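Side-chain contacts in CaaX farnesyltransferase beta subunit Ram1 (Aspergillus fumigatus, PDB 4L9P), which probably binds the CaaX peptide, acting with an alpha subunit and zinc to transfer farnesyl from farnesyl diphosphate to a cysteine near the C-terminus of target proteins: residues B[152-155]-B[156-159]; B[289-292]-B[293-297]; B[348-351]-B[352-355]. All blocks are in the same frame, centred on the assembly; numbering follows the deposited sequence.

How the contacts relate
All three contacts are local and lie within the prenyltransferase alpha-alpha toroid, and all three pack on the alpha subunit Ram2. Contact 1, on helix 151-164, reaches the ligands directly: W153 touches the bound farnesyl analogue and packs on the CaaX peptide. Contact 2 is on the opposite side of the chain's centre, with centres 29 Å apart, and its L292 side chain remains about 12 Å from the analogue. Contact 3 precedes the zinc ligands D365 and C367 in the chain, with G355 about 8 Å from the D365 side chain; its centre is 28 Å from that of contact 1, nearest atoms about 19 Å apart. Contacts 2 and 3 come within about 9 Å (nearest atoms).

Contact 1. Residues B[152-155]-B[156-159]; sequences PWMV and YWAL
W153 and W157, one helical turn apart, form the tight part of this contact. The CB of W153 sits over the face of the W157 six-membered ring, 3.5 Å from its centroid and 16° off the normal, which identifies a CH-pi contact. The two indoles are nearly parallel, their planes 9° apart, but they are displaced along their planes and barely overlap; the closest overlay brings CZ2 of W157 3.4 Å above the W153 ring plane, toward the rim. W153 O approaches the same face of W157 as CB does and packs 3.3 Å from CG of W157, while accepting the backbone bond from W157 N at 2.8 Å. Y156 adds its ring at the edge of W153, CD2 of Y156 lying 3.8 Å from CE3 of W153. It gets there because its CG is anti to the backbone N (chi1 167°), which lays the two side chains alongside each other, pointing the same way.

On helix 151-164 of the alpha-alpha toroid, W153 is the residue that meets the farnesyl analogue and the peptide. W157 joins the pocket through Y432, which it meets edge-to-face, whereas Y156 turns to helix 200-213 and hydrogen-bonds V499 O through its hydroxyl.

Between the two segments, packing is looser on the side of M154 and A158, where the backbone bond from A158 N to M154 O is weak at 3.3 Å. No part of the contact faces solvent, however, since all eight residues are buried. V155 and L159 make a second close apolar pair, side by side, with CG1 of V155 3.6 Å from CD1 of L159; V155 also packs against F180 and against L44 of the alpha subunit Ram2.

Contact 2. Residues B[289-292]-B[293-297]; sequences PEYL and SRCQT
Y291 meets R294 and C295 where helix 288-293 of the alpha-alpha toroid passes into a type I beta turn, S293 to Q296. Backbone hydrogen bonds document the change. S293 N to P289 O (2.9 Å) and R294 N to E290 O (3.1 Å) keep the helical i to i+4 pattern, whereas C295 N bonds to L292 O, one residue nearer in the chain, at 2.9 Å.

Among polar side chains, R294 folds back over the helix and lays one guanidinium face on the backbone, with NH2 3.6 Å from Y291 CA. Its plane stands 74° from the tyrosine ring, and NH2 comes to the ring edge, 3.8 Å from CD1 of Y291. NH2 is hydrogen-bonded to D238 O. E290 OE1 and R294 NH1 carry opposite charges but are 6.3 Å apart, too far for a salt bridge. The S293 hydroxyl bonds K230 of the alpha subunit Ram2, so this turn joins the subunit interface.

The sulfur-aromatic contact is made by C295: its SG lies over one face of the tyrosine, 4.4 Å from the Y291 ring centroid and 20° off the normal, displaced toward the rim, where SG comes 4.1 Å from CZ of Y291.

Contact 3. Residues B[348-351]-B[352-355]; sequences RQYA and PEGG
With CG anti to the backbone N (chi1 -165°) and the chain extended beyond it, Q349 carries its amide across to the returning arm of the loop, where NE2 gives a nearly straight hydrogen bond (174°) to G354 O at 2.9 Å. The acceptor lies in the amide plane, and NE2 also bonds S402 O. E353 instead bends at chi2 (97°), folding its carboxylate back toward Y350: OE2 reaches the ring edge, 3.5 Å from CD2 of Y350, and is hydrogen-bonded to Q94 of helix 89-105. The other oxygen is held by a water that donates to both A351 O and E353 OE1, each at 2.7 Å.

The backbone closes the reversal twice. G354 N bonds Y350 O at 2.8 Å, and Y350 N bonds G355 O at 3.1 Å. The peptide between A351 and P352 is cis, and G354 has a positive phi, a backbone shape glycine readily adopts. The Y350 hydroxyl bonds the backbone O of K362, a residue of the analogue's pocket.

A G354 N to Y350 O bond spanning five residues defines an alpha-turn, here built round a cis-proline in the toroid loop between helices 338-346 and 368-371, upstream of zinc ligand D365.

Contact 1. Residues B[152-155]-B[156-159]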
loop_
_atom_site.group_PDB
_atom_site.type_symbol
_atom_site.label_atom_id
_atom_site.label_comp_id
_atom_site.label_asym_id
_atom_site.label_seq_id
_atom_site.Cartn_x
_atom_site.Cartn_y
_atom_site.Cartn_z
ATOM N N PRO B 152 13.775 -1.848 12.539
ATOM C CA PRO B 152 13.923 -3.024 11.636
ATOM C C PRO B 152 13.687 -2.689 10.192
ATOM O O PRO B 152 14.399 -3.260 9.320
ATOM C CB PRO B 152 12.885 -4.020 12.172
ATOM C CG PRO B 152 12.813 -3.638 13.682
ATOM C CD PRO B 152 12.863 -2.102 13.680
ATOM N N TRP B 153 12.724 -1.788 9.929
ATOM C CA TRP B 153 12.565 -1.314 8.553
ATOM C C TRP B 153 13.835 -0.682 8.001
ATOM O O TRP B 153 14.182 -0.884 6.824
ATOM C CB TRP B 153 11.461 -0.289 8.423
ATOM C CG TRP B 153 10.077 -0.822 8.365
ATOM C CD1 TRP B 153 9.038 -0.462 9.180
ATOM C CD2 TRP B 153 9.522 -1.677 7.360
ATOM N NE1 TRP B 153 7.886 -1.078 8.760
ATOM C CE2 TRP B 153 8.150 -1.842 7.650
ATOM C CE3 TRP B 153 10.040 -2.295 6.220
ATOM C CZ2 TRP B 153 7.290 -2.596 6.864
ATOM C CZ3 TRP B 153 9.164 -3.082 5.433
ATOM C CH2 TRP B 153 7.822 -3.199 5.764
ATOM N N MET B 154 14.525 0.142 8.792
ATOM C CA MET B 154 15.740 0.818 8.265
ATOM C C MET B 154 16.826 -0.202 7.903
ATOM O O MET B 154 17.610 0.017 6.955
ATOM C CB MET B 154 16.274 1.851 9.277
ATOM C CG MET B 154 15.161 2.834 9.661
ATOM S SD MET B 154 15.501 3.787 11.127
ATOM C CE MET B 154 16.814 4.547 10.347
ATOM N N VAL B 155 16.865 -1.306 8.646
ATOM C CA VAL B 155 17.800 -2.397 8.281
ATOM C C VAL B 155 17.367 -3.043 6.962
ATOM O O VAL B 155 18.174 -3.170 6.032
ATOM C CB VAL B 155 17.874 -3.470 9.399
ATOM C CG1 VAL B 155 18.760 -4.630 8.907
ATOM C CG2 VAL B 155 18.447 -2.837 10.684
ATOM N N TYR B 156 16.089 -3.378 6.847
ATOM C CA TYR B 156 15.579 -3.991 5.635
ATOM C C TYR B 156 15.774 -3.089 4.414
ATOM O O TYR B 156 16.226 -3.575 3.374
ATOM C CB TYR B 156 14.095 -4.354 5.810
ATOM C CG TYR B 156 13.470 -4.690 4.473
ATOM C CD1 TYR B 156 13.759 -5.916 3.769
ATOM C CD2 TYR B 156 12.609 -3.762 3.871
ATOM C CE1 TYR B 156 13.205 -6.134 2.466
ATOM C CE2 TYR B 156 12.065 -3.986 2.580
ATOM C CZ TYR B 156 12.351 -5.189 1.917
ATOM O OH TYR B 156 11.809 -5.405 0.685
ATOM N N TRP B 157 15.363 -1.824 4.495
ATOM C CA TRP B 157 15.427 -0.958 3.292
ATOM C C TRP B 157 16.857 -0.842 2.808
ATOM O O TRP B 157 17.140 -0.845 1.578
ATOM C CB TRP B 157 14.923 0.478 3.617
ATOM C CG TRP B 157 13.440 0.482 3.948
ATOM C CD1 TRP B 157 12.459 -0.274 3.357
ATOM C CD2 TRP B 157 12.786 1.333 4.883
ATOM N NE1 TRP B 157 11.238 0.019 3.941
ATOM C CE2 TRP B 157 11.417 1.000 4.871
ATOM C CE3 TRP B 157 13.248 2.336 5.772
ATOM C CZ2 TRP B 157 10.484 1.635 5.714
ATOM C CZ3 TRP B 157 12.310 2.978 6.612
ATOM C CH2 TRP B 157 10.954 2.607 6.558
ATOM N N ALA B 158 17.807 -0.698 3.738
ATOM C CA ALA B 158 19.231 -0.555 3.337
ATOM C C ALA B 158 19.743 -1.883 2.762
ATOM O O ALA B 158 20.408 -1.872 1.711
ATOM C CB ALA B 158 20.060 -0.107 4.534
ATOM N N LEU B 159 19.476 -3.026 3.416
ATOM C CA LEU B 159 19.985 -4.291 2.844
ATOM C C LEU B 159 19.357 -4.559 1.473
ATOM O O LEU B 159 20.058 -5.038 0.569
ATOM C CB LEU B 159 19.675 -5.459 3.781
ATOM C CG LEU B 159 20.445 -5.431 5.095
ATOM C CD1 LEU B 159 19.894 -6.540 6.011
ATOM C CD2 LEU B 159 21.987 -5.609 4.816
#

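Contact 2. Residues B[289-292]-B[293-297]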
loop_
_atom_site.group_PDB
_atom_site.type_symbol
_atom_site.label_atom_id
_atom_site.label_comp_id
_atom_site.label_asym_id
_atom_site.label_seq_id
_atom_site.Cartn_x
_atom_site.Cartn_y
_atom_site.Cartn_z
ATOM N N PRO B 289 -8.947 -14.818 1.992
ATOM C CA PRO B 289 -9.209 -14.211 0.670
ATOM C C PRO B 289 -10.594 -13.522 0.636
ATOM O O PRO B 289 -10.749 -12.551 -0.109
ATOM C CB PRO B 289 -9.111 -15.405 -0.326
ATOM C CG PRO B 289 -9.440 -16.631 0.546
ATOM C CD PRO B 289 -8.868 -16.295 1.955
ATOM N N GLU B 290 -11.575 -14.047 1.374
ATOM C CA GLU B 290 -12.864 -13.364 1.458
ATOM C C GLU B 290 -12.701 -11.952 2.079
ATOM O O GLU B 290 -13.304 -10.976 1.570
ATOM C CB GLU B 290 -13.839 -14.192 2.299
ATOM C CG GLU B 290 -14.137 -15.561 1.675
ATOM C CD GLU B 290 -13.222 -16.667 2.122
ATOM O OE1 GLU B 290 -12.155 -16.420 2.679
ATOM O OE2 GLU B 290 -13.590 -17.849 1.913
ATOM N N TYR B 291 -11.880 -11.824 3.122
ATOM C CA TYR B 291 -11.601 -10.536 3.722
ATOM C C TYR B 291 -10.956 -9.628 2.662
ATOM O O TYR B 291 -11.332 -8.454 2.503
ATOM C CB TYR B 291 -10.674 -10.740 4.908
ATOM C CG TYR B 291 -9.989 -9.482 5.380
ATOM C CD1 TYR B 291 -10.653 -8.553 6.158
ATOM C CD2 TYR B 291 -8.686 -9.213 5.003
ATOM C CE1 TYR B 291 -10.023 -7.389 6.619
ATOM C CE2 TYR B 291 -8.039 -8.101 5.413
ATOM C CZ TYR B 291 -8.679 -7.153 6.175
ATOM O OH TYR B 291 -7.956 -6.081 6.630
ATOM N N LEU B 292 -9.982 -10.155 1.923
ATOM C CA LEU B 292 -9.330 -9.279 0.935
ATOM C C LEU B 292 -10.322 -8.861 -0.170
ATOM O O LEU B 292 -10.305 -7.710 -0.629
ATOM C CB LEU B 292 -8.135 -9.999 0.315
ATOM C CG LEU B 292 -7.043 -10.369 1.334
ATOM C CD1 LEU B 292 -5.934 -11.287 0.733
ATOM C CD2 LEU B 292 -6.395 -9.069 1.912
ATOM N N SER B 293 -11.225 -9.773 -0.606
ATOM C CA SER B 293 -12.233 -9.389 -1.592
ATOM C C SER B 293 -13.090 -8.206 -1.069
ATOM O O SER B 293 -13.511 -7.331 -1.850
ATOM C CB SER B 293 -13.147 -10.589 -1.806
ATOM O OG SER B 293 -14.289 -10.205 -2.589
ATOM N N ARG B 294 -13.395 -8.209 0.252
ATOM C CA ARG B 294 -14.185 -7.143 0.846
ATOM C C ARG B 294 -13.414 -5.816 0.943
ATOM O O ARG B 294 -14.021 -4.785 1.337
ATOM C CB ARG B 294 -14.632 -7.572 2.234
ATOM C CG ARG B 294 -15.649 -8.759 2.199
ATOM C CD ARG B 294 -16.424 -8.945 3.501
ATOM N NE ARG B 294 -15.516 -9.003 4.613
ATOM C CZ ARG B 294 -14.987 -10.115 5.147
ATOM N NH1 ARG B 294 -15.194 -11.304 4.629
ATOM N NH2 ARG B 294 -14.188 -10.002 6.209
ATOM N N CYS B 295 -12.107 -5.816 0.578
ATOM C CA CYS B 295 -11.319 -4.547 0.531
ATOM C C CYS B 295 -11.257 -3.987 -0.877
ATOM O O CYS B 295 -10.715 -2.910 -1.061
ATOM C CB CYS B 295 -9.891 -4.797 1.047
ATOM S SG CYS B 295 -9.896 -5.150 2.848
ATOM N N GLN B 296 -11.770 -4.683 -1.906
ATOM C CA GLN B 296 -11.860 -4.015 -3.194
ATOM C C GLN B 296 -12.878 -2.853 -3.100
ATOM O O GLN B 296 -13.848 -2.931 -2.308
ATOM C CB GLN B 296 -12.223 -5.064 -4.302
ATOM C CG GLN B 296 -12.029 -4.432 -5.715
ATOM C CD GLN B 296 -12.137 -5.449 -6.832
ATOM O OE1 GLN B 296 -12.745 -6.544 -6.703
ATOM N NE2 GLN B 296 -11.497 -5.119 -7.953
ATOM N N THR B 297 -12.712 -1.802 -3.911
ATOM C CA THR B 297 -13.640 -0.714 -3.901
ATOM C C THR B 297 -14.320 -0.567 -5.250
ATOM O O THR B 297 -13.938 -1.207 -6.249
ATOM C CB THR B 297 -12.984 0.640 -3.570
ATOM O OG1 THR B 297 -12.361 1.222 -4.726
ATOM C CG2 THR B 297 -11.922 0.486 -2.477
#

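Contact 3. Residues B[348-351]-B[352-355]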
loop_
_atom_site.group_PDB
_atom_site.type_symbol
_atom_site.label_atom_id
_atom_site.label_comp_id
_atom_site.label_asym_id
_atom_site.label_seq_id
_atom_site.Cartn_x
_atom_site.Cartn_y
_atom_site.Cartn_z
ATOM N N ARG B 348 -2.992 4.492 -12.539
ATOM C CA ARG B 348 -2.027 5.049 -11.581
ATOM C C ARG B 348 -0.882 5.798 -12.247
ATOM O O ARG B 348 -0.232 6.636 -11.604
ATOM C CB ARG B 348 -1.385 3.917 -10.726
ATOM C CG ARG B 348 -2.408 2.998 -9.989
ATOM C CD ARG B 348 -2.868 3.532 -8.569
ATOM N NE ARG B 348 -3.168 4.961 -8.598
ATOM C CZ ARG B 348 -4.251 5.495 -9.155
ATOM N NH1 ARG B 348 -4.387 6.833 -9.192
ATOM N NH2 ARG B 348 -5.170 4.690 -9.703
ATOM N N GLN B 349 -0.605 5.498 -13.528
ATOM C CA GLN B 349 0.590 6.075 -14.151
ATOM C C GLN B 349 0.209 7.367 -14.884
ATOM O O GLN B 349 -0.814 7.389 -15.601
ATOM C CB GLN B 349 1.133 5.049 -15.174
ATOM C CG GLN B 349 2.557 5.391 -15.589
ATOM C CD GLN B 349 3.217 4.287 -16.347
ATOM O OE1 GLN B 349 2.532 3.401 -16.905
ATOM N NE2 GLN B 349 4.548 4.344 -16.407
ATOM N N TYR B 350 1.043 8.396 -14.715
ATOM C CA TYR B 350 0.783 9.730 -15.341
ATOM C C TYR B 350 1.849 10.053 -16.398
ATOM O O TYR B 350 2.970 9.565 -16.313
ATOM C CB TYR B 350 0.882 10.834 -14.261
ATOM C CG TYR B 350 -0.151 10.751 -13.140
ATOM C CD1 TYR B 350 -1.226 9.862 -13.153
ATOM C CD2 TYR B 350 -0.028 11.656 -12.125
ATOM C CE1 TYR B 350 -2.172 9.871 -12.064
ATOM C CE2 TYR B 350 -0.950 11.656 -11.040
ATOM C CZ TYR B 350 -1.969 10.755 -11.040
ATOM O OH TYR B 350 -2.911 10.717 -10.010
ATOM N N ALA B 351 1.478 10.919 -17.321
ATOM C CA ALA B 351 2.477 11.571 -18.223
ATOM C C ALA B 351 2.258 13.048 -18.043
ATOM O O ALA B 351 1.121 13.465 -17.879
ATOM C CB ALA B 351 2.249 11.165 -19.685
ATOM N N PRO B 352 3.328 13.869 -18.042
ATOM C CA PRO B 352 4.676 13.474 -18.471
ATOM C C PRO B 352 5.536 12.842 -17.378
ATOM O O PRO B 352 6.626 12.349 -17.680
ATOM C CB PRO B 352 5.322 14.851 -18.908
ATOM C CG PRO B 352 4.599 15.825 -17.967
ATOM C CD PRO B 352 3.159 15.329 -17.933
ATOM N N GLU B 353 5.120 12.860 -16.090
ATOM C CA GLU B 353 6.039 12.385 -15.054
ATOM C C GLU B 353 6.534 10.968 -15.289
ATOM O O GLU B 353 7.719 10.697 -15.045
ATOM C CB GLU B 353 5.315 12.378 -13.663
ATOM C CG GLU B 353 4.767 13.730 -13.225
ATOM C CD GLU B 353 3.289 13.885 -13.555
ATOM O OE1 GLU B 353 2.909 13.864 -14.745
ATOM O OE2 GLU B 353 2.496 14.049 -12.602
ATOM N N GLY B 354 5.649 10.057 -15.708
ATOM C CA GLY B 354 5.989 8.668 -15.990
ATOM C C GLY B 354 5.844 7.750 -14.792
ATOM O O GLY B 354 5.786 6.542 -15.016
ATOM N N GLY B 355 5.872 8.279 -13.560
ATOM C CA GLY B 355 5.703 7.429 -12.388
ATOM C C GLY B 355 4.258 7.151 -12.018
ATOM O O GLY B 355 3.315 7.460 -12.770
HETATM O O HOH W 1 0.409 14.584 -15.525
#